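Local coordinates for F-actin-capping protein subunit alpha (Plasmodium berghei, PDB 7A0H), which probably caps the fast-growing barbed ends of actin filaments and blocks subunit exchange there, working as an asymmetric homodimer, at residues I69-K72 with E73-S76; Y127-Y131 with Y132-S136. All blocks are in the same frame, centred on the assembly; numbering follows the deposited sequence.

In the fold
Interactions 1 and 2 are separate local contacts, with centres 25 Å apart and nearest atoms about 11 Å apart. They follow one another along the chain without touching. Between them in space runs the five-stranded antiparallel sheet, strands 154-167 to 223-238. Residues 69-76 form a turn between two small sheets and pack against strands 154-167 and 170-183 through Ile69, Glu73 and Ser74. Residues 127-136 end helix 112-131 and lie against strand 170-183 and helix 243-266. Thus strand 170-183 is met by both contacts. Interaction 2 also touches the second subunit, whereas no other chain of the assembly touches interaction 1.

Interaction 1: residues I69-K72 with E73-S76; sequences IICK and ESKS
A tight turn links strand 66-70 to strand 75-76, and Ser74 ties the turn back to the strand it leaves. Ser74 OG donates to Ile69 O over 2.6 Å. The bond lies in the carbonyl plane, with a C=O...OG angle of 151°. Ser74 OG also accepts a longer hydrogen bond from Cys71 N at 3.2 Å, so one hydroxyl serves two backbone groups. With chi1 at 58°, OG sits between the backbone N and carbonyl carbon of its own residue, turned toward Ile69.

The chain reverses through a type I beta-turn over residues 72-75, closed by the bond from Lys75 N to Lys72 O, 2.9 Å long. A water bridges the same turn by donating to Lys72 O and to Lys75 O. Weak bonds run from Ser74 N to Cys71 O and, at 3.6 Å, from Ser74 N to Cys71 SG.

The carboxylate of Glu73 bends back beside Cys71, with Glu73 OE1 3.9 Å from Cys71 SG. Tyr57 OH hydrogen-bonds to this OE1. Lys75 folds its aliphatic chain past Lys72 O, and its NZ forms a salt bridge with Glu54.

Interaction 2: residues Y127-Y131 with Y132-S136; sequences YVDIY and YKKWS
Tyr132 N donates to Val128 O at 3.0 Å, the last step of the i to i+4 helical pattern before the backbone leaves helical angles at Tyr132. The side chain of Val128 lies over one face of the Tyr132 ring, with Val128 CG1 4.0 Å from Tyr132 CG. CG1 reaches this place with chi1 at 167°, anti to the backbone N of Val128.

Tyr127, the residue before Val128, meets the same ring. The two tyrosines form an offset edge-to-face pair, the edge of Tyr132 toward the face of Tyr127. The centroids of the Tyr127 and Tyr132 rings are 5.9 Å apart and their planes stand at 69°. Both hydroxyls hydrogen-bond to Glu258 OE1 on helix 243-266, which anchors the far ends of the pair.

On the outer side, Lys134 folds back to the helix. Its chain bends at chi4, -57°, and brings NZ to Asp129. Lys134 NZ forms a salt bridge with Asp129 OD1 at 2.9 Å, on the anti side and somewhat out of the carboxylate plane. A weak bond from Lys134 NZ to Asp129 O, 3.2 Å, adds a backbone contact. A water accepts from Lys134 NZ and sits within hydrogen-bonding distance of Val128 O and Tyr132 O.

Leu286 of the second subunit packs on Tyr127 and Tyr131, and Pro285 of that subunit packs on Tyr132. The arrangement is a helix C-terminus: the chain leaves helical angles at Tyr132, whose ring packs on Val128 and Tyr127, and the lysine beyond it folds back to Asp129 of the last turn.

Interaction 1: residues I69-K72 with E73-S76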
ATOM      1  N   ILE A  69      22.319 -12.325  -6.675  1.00 43.84           N
ATOM      2  CA  ILE A  69      21.461 -11.654  -5.710  1.00 47.41           C
ATOM      3  C   ILE A  69      21.972 -10.245  -5.524  1.00 53.77           C
ATOM      4  O   ILE A  69      23.148 -10.043  -5.198  1.00 52.08           O
ATOM      5  CB  ILE A  69      21.404 -12.382  -4.381  1.00 51.29           C
ATOM      6  CG1 ILE A  69      21.226 -13.890  -4.569  1.00 47.75           C
ATOM      7  CG2 ILE A  69      20.238 -11.824  -3.609  1.00 47.77           C
ATOM      8  CD1 ILE A  69      21.130 -14.540  -3.260  1.00 49.31           C
ATOM      9  N   ILE A  70      21.082  -9.272  -5.700  1.00 51.47           N
ATOM     10  CA  ILE A  70      21.457  -7.890  -5.677  1.00 46.15           C
ATOM     11  C   ILE A  70      21.241  -7.347  -4.300  1.00 41.60           C
ATOM     12  O   ILE A  70      20.099  -7.300  -3.852  1.00 48.60           O
ATOM     13  CB  ILE A  70      20.608  -7.058  -6.647  1.00 53.41           C
ATOM     14  CG1 ILE A  70      20.480  -7.633  -8.053  1.00 43.04           C
ATOM     15  CG2 ILE A  70      21.194  -5.717  -6.742  1.00 53.19           C
ATOM     16  CD1 ILE A  70      21.789  -7.869  -8.709  1.00 57.08           C
ATOM     17  N   CYS A  71      22.290  -6.840  -3.656  1.00 38.87           N
ATOM     18  CA  CYS A  71      22.117  -6.215  -2.341  1.00 47.69           C
ATOM     19  C   CYS A  71      23.456  -5.592  -1.989  1.00 52.48           C
ATOM     20  O   CYS A  71      24.460  -5.905  -2.636  1.00 45.80           O
ATOM     21  CB  CYS A  71      21.735  -7.258  -1.272  1.00 51.54           C
ATOM     22  SG  CYS A  71      22.964  -8.662  -1.216  1.00 50.94           S
ATOM     23  N   LYS A  72      23.495  -4.847  -0.868  1.00 53.75           N
ATOM     24  CA  LYS A  72      24.763  -4.244  -0.452  1.00 47.57           C
ATOM     25  C   LYS A  72      25.869  -5.268  -0.418  1.00 63.00           C
ATOM     26  O   LYS A  72      26.970  -5.043  -0.925  1.00 59.37           O
ATOM     27  CB  LYS A  72      24.685  -3.678   0.957  1.00 64.73           C
ATOM     28  CG  LYS A  72      23.707  -2.636   1.218  1.00101.61           C
ATOM     29  CD  LYS A  72      23.660  -2.387   2.707  1.00 95.27           C
ATOM     30  CE  LYS A  72      22.656  -1.280   3.002  1.00126.66           C
ATOM     31  NZ  LYS A  72      22.596  -1.008   4.454  1.00143.76           N
ATOM     32  N   GLU A  73      25.597  -6.383   0.271  1.00 62.76           N
ATOM     33  CA  GLU A  73      26.616  -7.370   0.626  1.00 60.34           C
ATOM     34  C   GLU A  73      27.218  -8.023  -0.614  1.00 58.93           C
ATOM     35  O   GLU A  73      28.375  -8.482  -0.584  1.00 60.88           O
ATOM     36  CB  GLU A  73      25.955  -8.384   1.589  1.00 57.66           C
ATOM     37  CG  GLU A  73      25.703  -7.775   2.983  1.00 49.83           C
ATOM     38  CD  GLU A  73      24.315  -7.082   3.196  1.00 66.11           C
ATOM     39  OE1 GLU A  73      23.384  -7.153   2.348  1.00 54.32           O
ATOM     40  OE2 GLU A  73      24.167  -6.420   4.255  1.00 77.41           O
ATOM     41  N   SER A  74      26.466  -8.111  -1.713  1.00 50.55           N
ATOM     42  CA  SER A  74      27.089  -8.673  -2.892  1.00 52.54           C
ATOM     43  C   SER A  74      27.823  -7.622  -3.717  1.00 56.10           C
ATOM     44  O   SER A  74      28.608  -8.015  -4.576  1.00 52.55           O
ATOM     45  CB  SER A  74      26.062  -9.377  -3.793  1.00 65.46           C
ATOM     46  OG  SER A  74      25.000  -8.515  -4.224  1.00 57.45           O
ATOM     47  N   LYS A  75      27.660  -6.320  -3.405  1.00 52.59           N
ATOM     48  CA  LYS A  75      28.169  -5.279  -4.276  1.00 56.65           C
ATOM     49  C   LYS A  75      29.668  -5.394  -4.370  1.00 65.13           C
ATOM     50  O   LYS A  75      30.367  -5.490  -3.362  1.00 75.26           O
ATOM     51  CB  LYS A  75      27.855  -3.846  -3.791  1.00 60.06           C
ATOM     52  CG  LYS A  75      26.403  -3.406  -3.764  1.00 59.72           C
ATOM     53  CD  LYS A  75      26.285  -1.902  -3.485  1.00 77.58           C
ATOM     54  CE  LYS A  75      27.002  -0.999  -4.550  1.00 81.14           C
ATOM     55  NZ  LYS A  75      26.741  -1.329  -5.988  1.00 80.40           N
ATOM     56  N   SER A  76      30.168  -5.336  -5.576  1.00 70.37           N
ATOM     57  CA  SER A  76      31.603  -5.290  -5.765  1.00 55.77           C
ATOM     58  C   SER A  76      31.879  -4.298  -6.886  1.00 64.20           C
ATOM     59  O   SER A  76      31.614  -4.573  -8.067  1.00 61.42           O
ATOM     60  CB  SER A  76      32.123  -6.688  -6.073  1.00 58.86           C
ATOM     61  OG  SER A  76      33.541  -6.666  -5.982  1.00 64.94           O
TER
HETATM   62  O   HOH W   1      29.411  -5.190  -0.560  1.00 61.22           O

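Interaction 2: residues Y127-Y131 with Y132-S136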
ATOM      1  N   TYR A 127      20.094 -27.023   4.711  1.00 34.29           N
ATOM      2  CA  TYR A 127      18.995 -26.605   5.532  1.00 42.40           C
ATOM      3  C   TYR A 127      17.768 -26.350   4.665  1.00 47.82           C
ATOM      4  O   TYR A 127      16.653 -26.821   4.968  1.00 50.00           O
ATOM      5  CB  TYR A 127      19.450 -25.361   6.277  1.00 33.82           C
ATOM      6  CG  TYR A 127      18.284 -24.587   6.870  1.00 45.15           C
ATOM      7  CD1 TYR A 127      17.590 -25.106   7.897  1.00 40.41           C
ATOM      8  CD2 TYR A 127      17.864 -23.293   6.354  1.00 47.34           C
ATOM      9  CE1 TYR A 127      16.537 -24.435   8.503  1.00 39.46           C
ATOM     10  CE2 TYR A 127      16.858 -22.602   6.939  1.00 35.64           C
ATOM     11  CZ  TYR A 127      16.133 -23.212   8.013  1.00 41.48           C
ATOM     12  OH  TYR A 127      15.035 -22.589   8.546  1.00 40.44           O
ATOM     13  N   VAL A 128      17.950 -25.603   3.574  1.00 43.09           N
ATOM     14  CA  VAL A 128      16.841 -25.322   2.661  1.00 39.96           C
ATOM     15  C   VAL A 128      16.325 -26.622   2.075  1.00 37.14           C
ATOM     16  O   VAL A 128      15.122 -26.854   1.957  1.00 51.41           O
ATOM     17  CB  VAL A 128      17.339 -24.358   1.543  1.00 46.78           C
ATOM     18  CG1 VAL A 128      16.338 -24.285   0.415  1.00 44.11           C
ATOM     19  CG2 VAL A 128      17.649 -23.023   2.159  1.00 40.80           C
ATOM     20  N   ASP A 129      17.232 -27.474   1.684  1.00 44.28           N
ATOM     21  CA  ASP A 129      16.848 -28.751   1.114  1.00 52.04           C
ATOM     22  C   ASP A 129      16.007 -29.556   2.084  1.00 51.72           C
ATOM     23  O   ASP A 129      15.027 -30.231   1.700  1.00 59.30           O
ATOM     24  CB  ASP A 129      18.153 -29.512   0.792  1.00 52.64           C
ATOM     25  CG  ASP A 129      17.914 -30.855   0.193  1.00 55.50           C
ATOM     26  OD1 ASP A 129      17.059 -30.961  -0.710  1.00 72.39           O
ATOM     27  OD2 ASP A 129      18.625 -31.807   0.584  1.00 89.83           O
ATOM     28  N   ILE A 130      16.393 -29.547   3.353  1.00 43.98           N
ATOM     29  CA  ILE A 130      15.659 -30.408   4.273  1.00 53.70           C
ATOM     30  C   ILE A 130      14.306 -29.805   4.657  1.00 45.27           C
ATOM     31  O   ILE A 130      13.336 -30.530   4.826  1.00 47.46           O
ATOM     32  CB  ILE A 130      16.515 -30.680   5.517  1.00 46.35           C
ATOM     33  CG1 ILE A 130      17.719 -31.539   5.120  1.00 52.62           C
ATOM     34  CG2 ILE A 130      15.724 -31.432   6.578  1.00 50.09           C
ATOM     35  CD1 ILE A 130      18.784 -31.702   6.252  1.00 43.52           C
ATOM     36  N   TYR A 131      14.233 -28.493   4.859  1.00 55.05           N
ATOM     37  CA  TYR A 131      13.102 -27.875   5.538  1.00 54.82           C
ATOM     38  C   TYR A 131      12.135 -27.017   4.691  1.00 60.58           C
ATOM     39  O   TYR A 131      10.999 -26.806   5.141  1.00 61.44           O
ATOM     40  CB  TYR A 131      13.630 -26.970   6.657  1.00 49.85           C
ATOM     41  CG  TYR A 131      14.259 -27.773   7.687  1.00 55.45           C
ATOM     42  CD1 TYR A 131      13.495 -28.559   8.512  1.00 56.80           C
ATOM     43  CD2 TYR A 131      15.602 -27.751   7.881  1.00 52.44           C
ATOM     44  CE1 TYR A 131      14.069 -29.334   9.469  1.00 55.61           C
ATOM     45  CE2 TYR A 131      16.153 -28.471   8.805  1.00 51.01           C
ATOM     46  CZ  TYR A 131      15.398 -29.280   9.615  1.00 49.19           C
ATOM     47  OH  TYR A 131      15.998 -30.040  10.591  1.00 43.36           O
ATOM     48  N   TYR A 132      12.558 -26.488   3.526  1.00 52.87           N
ATOM     49  CA  TYR A 132      11.683 -25.715   2.621  1.00 57.57           C
ATOM     50  C   TYR A 132      10.846 -26.650   1.743  1.00 50.26           C
ATOM     51  O   TYR A 132      11.331 -27.644   1.200  1.00 50.42           O
ATOM     52  CB  TYR A 132      12.534 -24.758   1.709  1.00 52.42           C
ATOM     53  CG  TYR A 132      13.030 -23.513   2.436  1.00 53.55           C
ATOM     54  CD1 TYR A 132      13.096 -22.254   1.820  1.00 56.77           C
ATOM     55  CD2 TYR A 132      13.392 -23.594   3.766  1.00 50.84           C
ATOM     56  CE1 TYR A 132      13.472 -21.117   2.537  1.00 53.20           C
ATOM     57  CE2 TYR A 132      13.803 -22.497   4.474  1.00 52.00           C
ATOM     58  CZ  TYR A 132      13.852 -21.239   3.870  1.00 53.06           C
ATOM     59  OH  TYR A 132      14.221 -20.122   4.665  1.00 48.35           O
ATOM     60  N   LYS A 133       9.582 -26.360   1.660  1.00 51.61           N
ATOM     61  CA  LYS A 133       8.714 -26.897   0.631  1.00 59.91           C
ATOM     62  C   LYS A 133       9.432 -27.135  -0.692  1.00 59.02           C
ATOM     63  O   LYS A 133      10.141 -26.254  -1.217  1.00 61.35           O
ATOM     64  CB  LYS A 133       7.552 -25.905   0.355  1.00 66.75           C
ATOM     65  CG  LYS A 133       6.562 -25.675   1.506  1.00 63.54           C
ATOM     66  CD  LYS A 133       5.497 -24.575   1.195  1.00 63.59           C
ATOM     67  CE  LYS A 133       4.770 -24.206   2.463  1.00 59.74           C
ATOM     68  NZ  LYS A 133       3.896 -22.980   2.356  1.00 86.44           N
ATOM     69  N   LYS A 134       9.146 -28.283  -1.288  1.00 65.74           N
ATOM     70  CA  LYS A 134       9.370 -28.593  -2.692  1.00 76.56           C
ATOM     71  C   LYS A 134       8.007 -28.633  -3.415  1.00 75.57           C
ATOM     72  O   LYS A 134       6.961 -28.371  -2.819  1.00 64.22           O
ATOM     73  CB  LYS A 134      10.168 -29.912  -2.793  1.00 84.59           C
ATOM     74  CG  LYS A 134      11.489 -29.965  -1.945  1.00 72.89           C
ATOM     75  CD  LYS A 134      12.173 -31.313  -2.034  1.00 89.79           C
ATOM     76  CE  LYS A 134      13.374 -31.400  -1.123  1.00 73.57           C
ATOM     77  NZ  LYS A 134      14.327 -30.313  -1.453  1.00 66.71           N
ATOM     78  N   TRP A 135       8.029 -29.028  -4.695  1.00 62.43           N
ATOM     79  CA  TRP A 135       6.864 -28.910  -5.577  1.00 75.52           C
ATOM     80  C   TRP A 135       5.610 -29.506  -4.948  1.00 88.13           C
ATOM     81  O   TRP A 135       4.589 -28.827  -4.828  1.00 95.25           O
ATOM     82  CB  TRP A 135       7.175 -29.582  -6.920  1.00 73.75           C
ATOM     83  CG  TRP A 135       6.078 -29.422  -7.977  1.00 76.94           C
ATOM     84  CD1 TRP A 135       5.991 -28.429  -8.939  1.00 71.80           C
ATOM     85  CD2 TRP A 135       4.914 -30.286  -8.188  1.00 79.02           C
ATOM     86  NE1 TRP A 135       4.863 -28.640  -9.724  1.00 68.43           N
ATOM     87  CE2 TRP A 135       4.188 -29.749  -9.283  1.00 76.25           C
ATOM     88  CE3 TRP A 135       4.436 -31.465  -7.569  1.00 75.18           C
ATOM     89  CZ2 TRP A 135       3.022 -30.340  -9.763  1.00 70.12           C
ATOM     90  CZ3 TRP A 135       3.249 -32.049  -8.052  1.00 65.83           C
ATOM     91  CH2 TRP A 135       2.568 -31.487  -9.119  1.00 73.59           C
ATOM     92  N   SER A 136       5.669 -30.771  -4.528  1.00 98.96           N
ATOM     93  CA  SER A 136       4.505 -31.442  -3.946  1.00 99.73           C
ATOM     94  C   SER A 136       3.990 -30.776  -2.664  1.00100.77           C
ATOM     95  O   SER A 136       2.825 -30.986  -2.303  1.00103.67           O
ATOM     96  CB  SER A 136       4.858 -32.913  -3.673  1.00107.73           C
ATOM     97  OG  SER A 136       5.970 -33.020  -2.788  1.00132.71           O
TER
HETATM   98  O   HOH W   2      13.493 -27.922  -0.269  1.00 52.94           O
HETATM   99  O   HOH W   3      12.244 -30.436   2.206  1.00 57.37           O